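Local coordinates for bifunctional cytochrome P450/NADPH--P450 reductase (Deinococcus aerius, PDB 7F3H), which probably hydroxylates organic substrates at a heme iron, using electrons that a fused reductase takes from NADPH, at residues I8-H19 / I39-I48; Y294-G303 / R456-V464. One frame throughout, in Å; residues are numbered along the deposited sequence.

Interaction 1. Residues I8-H19 / I39-I48; sequences IPSPPKHPQYGH and IPEGLFQLDI
P9, P11 and H19 lay an extended N-terminal loop along strand 43-48, an outermost strand of the mixed sheet, in a contact that is mostly apolar with a few polar links. The loop follows the strand in the same direction, P9 beside F44 and S10 beside Q45. One backbone bond joins them here, a weak one from Q45 N to P9 O (2.8 Å). P9 crosses L43 at about a right angle, CD to CD2 4.0 Å, and reaches I39 through CB. I8 has CG2 anti to its backbone N, a turn that sets this methyl against L43 CG at 3.9 Å. Strand 51-56 pairs with the far side of strand 43-48 in the cytochrome P450 fold, and helix 28-38 packs on P11, F44 and L46.

Further along, H19 is gripped at both ring nitrogens, each partner close to the ring plane. ND1 accepts from D47 N at 2.9 Å, nearly straight at 166°, and NE2 donates to P11 O at 3.0 Å from above the carbonyl plane. These two bonds fix the ring's rotation and leave the proton on NE2. L46 CD2 sits over the centre of one face, a CH-pi contact 3.8 Å from the centroid, and also touches P11 CD at 3.6 Å; K13 CE lies over the opposite face. Replacing H19 with an alanine would probably leave D47 N and P11 O without these partners and L46 CD2 without the ring it rests on. K13 NZ continues to D47 OD2 in a long salt bridge of 3.6 Å.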
# COMPACT_ATOMS: atom_id res chain seq x y z
N ILE A 8 30.23 1.73 -6.41
CA ILE A 8 28.88 2.30 -6.40
C ILE A 8 28.98 3.76 -5.95
O ILE A 8 29.63 4.05 -4.93
CB ILE A 8 27.96 1.49 -5.47
CG1 ILE A 8 27.78 0.07 -6.02
CG2 ILE A 8 26.63 2.19 -5.30
CD1 ILE A 8 27.08 -0.86 -5.10
N PRO A 9 28.39 4.71 -6.67
CA PRO A 9 28.51 6.11 -6.25
C PRO A 9 28.01 6.31 -4.82
O PRO A 9 27.08 5.63 -4.37
CB PRO A 9 27.65 6.87 -7.27
CG PRO A 9 27.58 5.93 -8.49
CD PRO A 9 27.62 4.55 -7.91
N SER A 10 28.65 7.25 -4.12
CA SER A 10 28.32 7.58 -2.76
C SER A 10 28.50 9.08 -2.49
O SER A 10 29.49 9.66 -2.94
CB SER A 10 29.16 6.75 -1.79
OG SER A 10 28.55 6.70 -0.51
N PRO A 11 27.55 9.73 -1.81
CA PRO A 11 27.67 11.19 -1.56
C PRO A 11 28.79 11.46 -0.57
O PRO A 11 29.19 10.58 0.20
CB PRO A 11 26.31 11.54 -0.93
CG PRO A 11 25.44 10.39 -1.21
CD PRO A 11 26.31 9.20 -1.23
N PRO A 12 29.33 12.68 -0.57
CA PRO A 12 30.59 12.93 0.16
C PRO A 12 30.57 12.76 1.71
O PRO A 12 31.67 12.68 2.27
CB PRO A 12 30.95 14.37 -0.25
CG PRO A 12 29.67 14.95 -0.75
CD PRO A 12 28.91 13.84 -1.36
N LYS A 13 29.41 12.72 2.40
CA LYS A 13 29.32 12.49 3.87
C LYS A 13 29.63 13.75 4.69
O LYS A 13 30.51 14.54 4.32
CB LYS A 13 30.24 11.33 4.26
CG LYS A 13 30.28 10.86 5.68
CD LYS A 13 31.33 9.73 5.83
CE LYS A 13 30.91 8.31 5.49
NZ LYS A 13 30.11 7.64 6.58
N HIS A 14 28.99 13.92 5.86
CA HIS A 14 28.95 15.09 6.76
C HIS A 14 29.86 14.90 7.98
O HIS A 14 29.87 13.81 8.57
CB HIS A 14 27.52 15.33 7.25
CG HIS A 14 27.31 16.62 7.99
ND1 HIS A 14 27.81 16.85 9.26
CD2 HIS A 14 26.63 17.74 7.65
CE1 HIS A 14 27.45 18.05 9.66
NE2 HIS A 14 26.74 18.62 8.70
N PRO A 15 30.60 15.95 8.38
CA PRO A 15 31.62 15.79 9.44
C PRO A 15 31.05 15.38 10.78
O PRO A 15 31.73 14.66 11.53
CB PRO A 15 32.26 17.19 9.53
CG PRO A 15 31.92 17.88 8.26
CD PRO A 15 30.58 17.33 7.84
N GLN A 16 29.84 15.82 11.14
CA GLN A 16 29.23 15.37 12.38
C GLN A 16 28.34 14.14 12.17
O GLN A 16 28.41 13.18 12.95
CB GLN A 16 28.45 16.51 13.03
CG GLN A 16 29.34 17.63 13.58
CD GLN A 16 30.54 17.08 14.38
OE1 GLN A 16 31.69 17.40 14.07
NE2 GLN A 16 30.26 16.26 15.40
N TYR A 17 27.54 14.12 11.10
CA TYR A 17 26.48 13.14 10.98
C TYR A 17 26.85 11.93 10.11
O TYR A 17 26.13 10.93 10.14
CB TYR A 17 25.21 13.80 10.44
CG TYR A 17 24.80 15.06 11.19
CD1 TYR A 17 24.68 16.28 10.53
CD2 TYR A 17 24.54 15.04 12.57
CE1 TYR A 17 24.31 17.43 11.22
CE2 TYR A 17 24.18 16.18 13.25
CZ TYR A 17 24.06 17.37 12.57
OH TYR A 17 23.69 18.53 13.24
N GLY A 18 27.95 12.01 9.37
CA GLY A 18 28.30 10.98 8.40
C GLY A 18 27.31 10.94 7.25
O GLY A 18 27.26 11.88 6.45
N HIS A 19 26.47 9.91 7.19
CA HIS A 19 25.38 9.82 6.24
C HIS A 19 24.03 9.78 6.93
O HIS A 19 23.00 9.76 6.25
CB HIS A 19 25.48 8.57 5.35
CG HIS A 19 26.45 8.71 4.22
ND1 HIS A 19 27.10 7.63 3.66
CD2 HIS A 19 26.87 9.80 3.55
CE1 HIS A 19 27.89 8.05 2.69
NE2 HIS A 19 27.77 9.37 2.61
N ILE A 39 22.54 12.00 -8.67
CA ILE A 39 23.45 10.94 -9.13
C ILE A 39 22.88 10.24 -10.36
O ILE A 39 22.00 9.37 -10.25
CB ILE A 39 23.72 9.96 -7.98
CG1 ILE A 39 24.13 10.75 -6.71
CG2 ILE A 39 24.78 8.91 -8.35
CD1 ILE A 39 24.56 9.91 -5.54
N PRO A 40 23.40 10.54 -11.56
CA PRO A 40 22.78 10.02 -12.79
C PRO A 40 23.10 8.57 -13.08
O PRO A 40 22.38 7.97 -13.90
CB PRO A 40 23.35 10.93 -13.88
CG PRO A 40 24.70 11.31 -13.36
CD PRO A 40 24.51 11.48 -11.85
N GLU A 41 24.09 7.96 -12.42
CA GLU A 41 24.40 6.54 -12.63
C GLU A 41 23.27 5.62 -12.23
O GLU A 41 23.35 4.41 -12.50
CB GLU A 41 25.64 6.12 -11.86
CG GLU A 41 26.90 6.73 -12.35
CD GLU A 41 27.22 7.99 -11.59
OE1 GLU A 41 26.26 8.68 -11.17
OE2 GLU A 41 28.41 8.32 -11.41
N GLY A 42 22.29 6.09 -11.47
CA GLY A 42 21.11 5.30 -11.21
C GLY A 42 21.17 4.42 -9.97
O GLY A 42 20.18 3.71 -9.70
N LEU A 43 22.27 4.45 -9.20
CA LEU A 43 22.25 3.79 -7.89
C LEU A 43 23.30 4.50 -7.02
O LEU A 43 24.28 5.04 -7.54
CB LEU A 43 22.56 2.26 -7.95
CG LEU A 43 23.97 1.63 -8.03
CD1 LEU A 43 24.02 0.10 -7.76
CD2 LEU A 43 24.80 2.01 -9.22
N PHE A 44 23.10 4.46 -5.71
CA PHE A 44 24.11 5.03 -4.81
C PHE A 44 24.16 4.24 -3.51
O PHE A 44 23.32 3.38 -3.25
CB PHE A 44 23.89 6.53 -4.53
CG PHE A 44 22.58 6.85 -3.84
CD1 PHE A 44 22.41 6.60 -2.48
CD2 PHE A 44 21.54 7.43 -4.55
CE1 PHE A 44 21.22 6.88 -1.86
CE2 PHE A 44 20.34 7.74 -3.93
CZ PHE A 44 20.18 7.46 -2.58
N GLN A 45 25.15 4.59 -2.68
CA GLN A 45 25.54 3.86 -1.47
C GLN A 45 25.67 4.84 -0.30
O GLN A 45 26.23 5.92 -0.46
CB GLN A 45 26.88 3.20 -1.74
CG GLN A 45 27.24 1.99 -0.97
CD GLN A 45 28.68 1.60 -1.27
OE1 GLN A 45 29.35 2.26 -2.07
NE2 GLN A 45 29.17 0.57 -0.60
N LEU A 46 25.15 4.46 0.88
CA LEU A 46 25.28 5.18 2.14
C LEU A 46 25.83 4.30 3.25
O LEU A 46 25.63 3.08 3.22
CB LEU A 46 23.91 5.75 2.56
CG LEU A 46 23.18 6.81 1.71
CD1 LEU A 46 21.95 7.26 2.45
CD2 LEU A 46 24.07 8.01 1.38
N ASP A 47 26.52 4.89 4.26
CA ASP A 47 27.00 4.10 5.44
C ASP A 47 26.08 4.40 6.60
O ASP A 47 26.14 5.50 7.15
CB ASP A 47 28.40 4.33 6.01
CG ASP A 47 29.48 3.85 5.15
OD1 ASP A 47 29.23 3.05 4.22
OD2 ASP A 47 30.67 4.17 5.60
N ILE A 48 25.27 3.45 6.95
CA ILE A 48 24.37 3.56 8.08
C ILE A 48 24.93 2.76 9.24
O ILE A 48 24.86 1.53 9.25
CB ILE A 48 22.96 3.15 7.67
CG1 ILE A 48 22.58 4.13 6.57
CG2 ILE A 48 22.07 3.12 8.90
CD1 ILE A 48 22.64 5.61 7.06

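Interaction 2. Residues Y294-G303 / R456-V464; sequences YAEVDRLLPG and RRPHERFSV
D298, on the last turns of helix 287-300, meets R456 and R461 in a salt-bridge network. R456 comes end-on: NH1 reaches OD1 at 2.7 Å and NH2 reaches OD2 at 2.6 Å, both on syn lone pairs, the two groups nearly coplanar, their planes 16° apart. R461 approaches side-on instead, NE and NH2 sharing OD1 from above the carboxylate plane. OD1 thus takes three N-H groups, a setting likely to favour the ionised acid.

Hydrogen bonds to backbone complete the grip. F462 N points at D298 OD2 (2.9 Å, 174°), while R461, its chain bent at chi2 and chi3, sends NH2 to L301 O at 2.7 Å and NH1 to G303 O at 2.9 Å, bridging the backbone just past the helix.

Packing is lighter. The R456 guanidinium lies between Y294 CD1 over one face, 3.6 Å from CZ, and R461 CD over the other; the F462 ring turns its edge to Y294 CB. Y294 OH bonds F426 O, and R456 NH1 also reaches L423 O. The whole is a buried carboxylate clamped by two arginines, joining the end of the helix that follows the long helix 254-285 of the P450 fold to the C-terminal tail of the heme domain.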
# COMPACT_ATOMS: atom_id res chain seq x y z
N TYR A 294 -15.31 14.04 -12.80
CA TYR A 294 -16.71 14.38 -12.56
C TYR A 294 -17.58 14.06 -13.79
O TYR A 294 -18.72 13.59 -13.67
CB TYR A 294 -16.83 15.85 -12.19
CG TYR A 294 -16.62 16.23 -10.72
CD1 TYR A 294 -17.32 15.59 -9.70
CD2 TYR A 294 -15.80 17.31 -10.38
CE1 TYR A 294 -17.16 16.00 -8.37
CE2 TYR A 294 -15.65 17.71 -9.10
CZ TYR A 294 -16.32 17.07 -8.09
OH TYR A 294 -16.12 17.52 -6.80
N ALA A 295 -17.06 14.37 -14.99
CA ALA A 295 -17.79 14.07 -16.22
C ALA A 295 -18.05 12.57 -16.36
O ALA A 295 -19.15 12.15 -16.75
CB ALA A 295 -17.01 14.61 -17.42
N GLU A 296 -17.03 11.75 -16.11
CA GLU A 296 -17.19 10.29 -16.18
C GLU A 296 -18.27 9.82 -15.19
O GLU A 296 -19.17 9.04 -15.55
CB GLU A 296 -15.84 9.63 -15.92
CG GLU A 296 -15.87 8.16 -15.66
CD GLU A 296 -14.51 7.51 -15.95
OE1 GLU A 296 -14.26 7.10 -17.11
OE2 GLU A 296 -13.69 7.41 -15.00
N VAL A 297 -18.18 10.29 -13.94
CA VAL A 297 -19.13 9.92 -12.89
C VAL A 297 -20.56 10.29 -13.29
O VAL A 297 -21.50 9.52 -13.06
CB VAL A 297 -18.73 10.59 -11.56
CG1 VAL A 297 -19.85 10.58 -10.57
CG2 VAL A 297 -17.51 9.92 -10.97
N ASP A 298 -20.74 11.47 -13.88
CA ASP A 298 -22.09 11.90 -14.25
C ASP A 298 -22.58 11.14 -15.47
O ASP A 298 -23.77 10.82 -15.57
CB ASP A 298 -22.09 13.42 -14.49
CG ASP A 298 -21.67 14.22 -13.24
OD1 ASP A 298 -21.59 13.62 -12.14
OD2 ASP A 298 -21.40 15.44 -13.36
N ARG A 299 -21.66 10.76 -16.36
CA ARG A 299 -22.01 9.91 -17.48
C ARG A 299 -22.53 8.56 -17.00
O ARG A 299 -23.57 8.09 -17.46
CB ARG A 299 -20.78 9.73 -18.36
CG ARG A 299 -21.00 9.02 -19.64
CD ARG A 299 -19.87 9.32 -20.62
NE ARG A 299 -18.51 9.17 -20.10
CZ ARG A 299 -17.68 10.20 -19.87
NH1 ARG A 299 -18.08 11.45 -20.12
NH2 ARG A 299 -16.44 9.98 -19.42
N LEU A 300 -21.87 7.97 -16.01
CA LEU A 300 -22.20 6.62 -15.61
C LEU A 300 -23.21 6.53 -14.47
O LEU A 300 -23.90 5.51 -14.37
CB LEU A 300 -20.94 5.88 -15.19
CG LEU A 300 -20.04 5.53 -16.35
CD1 LEU A 300 -18.70 5.08 -15.78
CD2 LEU A 300 -20.71 4.44 -17.17
N LEU A 301 -23.27 7.52 -13.57
CA LEU A 301 -24.18 7.50 -12.43
C LEU A 301 -25.01 8.76 -12.32
O LEU A 301 -24.84 9.56 -11.39
CB LEU A 301 -23.41 7.31 -11.12
CG LEU A 301 -22.70 5.98 -10.88
CD1 LEU A 301 -21.96 6.08 -9.55
CD2 LEU A 301 -23.68 4.78 -10.90
N PRO A 302 -25.95 8.97 -13.24
CA PRO A 302 -26.82 10.15 -13.11
C PRO A 302 -27.70 10.03 -11.87
O PRO A 302 -28.00 8.92 -11.40
CB PRO A 302 -27.64 10.14 -14.40
CG PRO A 302 -27.64 8.68 -14.85
CD PRO A 302 -26.34 8.10 -14.37
N GLY A 303 -28.13 11.19 -11.36
CA GLY A 303 -28.94 11.24 -10.16
C GLY A 303 -28.27 10.49 -9.04
O GLY A 303 -27.04 10.54 -8.88
N ARG A 456 -23.39 18.02 -4.32
CA ARG A 456 -23.58 18.56 -5.65
C ARG A 456 -25.07 18.75 -5.93
O ARG A 456 -25.89 17.86 -5.68
CB ARG A 456 -22.95 17.62 -6.69
CG ARG A 456 -21.44 17.56 -6.58
CD ARG A 456 -20.86 16.51 -7.50
NE ARG A 456 -20.89 16.96 -8.89
CZ ARG A 456 -20.91 16.16 -9.95
NH1 ARG A 456 -20.90 14.83 -9.80
NH2 ARG A 456 -20.94 16.70 -11.17
N ARG A 457 -25.40 19.88 -6.45
CA ARG A 457 -26.82 20.08 -6.68
C ARG A 457 -27.19 19.56 -8.08
O ARG A 457 -26.32 19.45 -8.95
CB ARG A 457 -27.17 21.56 -6.56
CG ARG A 457 -26.61 22.21 -5.31
CD ARG A 457 -26.78 23.73 -5.37
NE ARG A 457 -26.38 24.36 -4.11
CZ ARG A 457 -25.48 25.34 -4.01
NH1 ARG A 457 -24.88 25.79 -5.11
NH2 ARG A 457 -25.18 25.85 -2.82
N PRO A 458 -28.47 19.20 -8.30
CA PRO A 458 -28.85 18.55 -9.59
C PRO A 458 -28.39 19.28 -10.84
O PRO A 458 -27.79 18.67 -11.73
CB PRO A 458 -30.38 18.48 -9.48
CG PRO A 458 -30.59 18.26 -8.02
CD PRO A 458 -29.59 19.20 -7.35
N HIS A 459 -28.61 20.59 -10.90
CA HIS A 459 -28.19 21.39 -12.03
C HIS A 459 -26.67 21.49 -12.17
O HIS A 459 -26.19 22.12 -13.12
CB HIS A 459 -28.82 22.77 -11.91
CG HIS A 459 -28.28 23.55 -10.76
ND1 HIS A 459 -28.83 23.50 -9.50
CD2 HIS A 459 -27.22 24.40 -10.68
CE1 HIS A 459 -28.15 24.30 -8.69
NE2 HIS A 459 -27.17 24.85 -9.38
N GLU A 460 -25.93 20.98 -11.20
CA GLU A 460 -24.48 20.99 -11.20
C GLU A 460 -23.87 19.72 -11.76
O GLU A 460 -22.65 19.66 -11.93
CB GLU A 460 -23.96 21.25 -9.79
CG GLU A 460 -24.10 22.71 -9.42
CD GLU A 460 -23.81 22.98 -7.96
OE1 GLU A 460 -23.74 22.01 -7.17
OE2 GLU A 460 -23.67 24.17 -7.61
N ARG A 461 -24.68 18.73 -12.09
CA ARG A 461 -24.22 17.51 -12.74
C ARG A 461 -24.14 17.74 -14.24
O ARG A 461 -24.82 18.62 -14.78
CB ARG A 461 -25.19 16.36 -12.47
CG ARG A 461 -25.69 16.20 -11.04
CD ARG A 461 -24.64 15.66 -10.14
NE ARG A 461 -24.13 14.39 -10.63
CZ ARG A 461 -24.61 13.18 -10.35
NH1 ARG A 461 -25.65 13.03 -9.54
NH2 ARG A 461 -24.03 12.11 -10.90
N PHE A 462 -23.26 16.99 -14.90
CA PHE A 462 -23.17 17.03 -16.36
C PHE A 462 -24.12 15.96 -16.95
O PHE A 462 -24.84 15.28 -16.23
CB PHE A 462 -21.69 16.92 -16.76
CG PHE A 462 -20.76 17.82 -15.93
CD1 PHE A 462 -20.92 19.22 -15.95
CD2 PHE A 462 -19.77 17.29 -15.10
CE1 PHE A 462 -20.09 20.07 -15.16
CE2 PHE A 462 -18.94 18.14 -14.31
CZ PHE A 462 -19.11 19.53 -14.34
N SER A 463 -24.16 15.85 -18.29
CA SER A 463 -25.16 15.05 -19.03
C SER A 463 -26.60 15.50 -18.97
O SER A 463 -27.07 16.12 -18.00
CB SER A 463 -25.20 13.56 -18.65
OG SER A 463 -23.95 12.92 -18.76
N VAL A 464 -27.32 15.13 -20.02
CA VAL A 464 -28.76 15.29 -20.16
C VAL A 464 -29.27 13.98 -20.75
O VAL A 464 -28.46 13.11 -21.09
CB VAL A 464 -29.12 16.48 -21.05
CG1 VAL A 464 -28.66 16.23 -22.47
CG2 VAL A 464 -30.64 16.72 -21.01

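From the N terminus, interaction 1 comes first: the contact of 8-19 with 39-48 closes a short loop that contains helix 28-38 and lays the opening segment against an outer strand of the mixed sheet. The chain then runs through strands 51-56 and 71-72 and helix 254-285 before interaction 2 opens at 294-303. This second loop is far longer, with 152 residues between its ends, including helix 408-425 and the sheet's other two strands, and it closes on the tail at 456-464. The two loops are in series, neither nested nor crossed. Their centres lie about 52 Å apart, on opposite sides of the chain's centre, and each ties down one terminal region of the modelled heme domain.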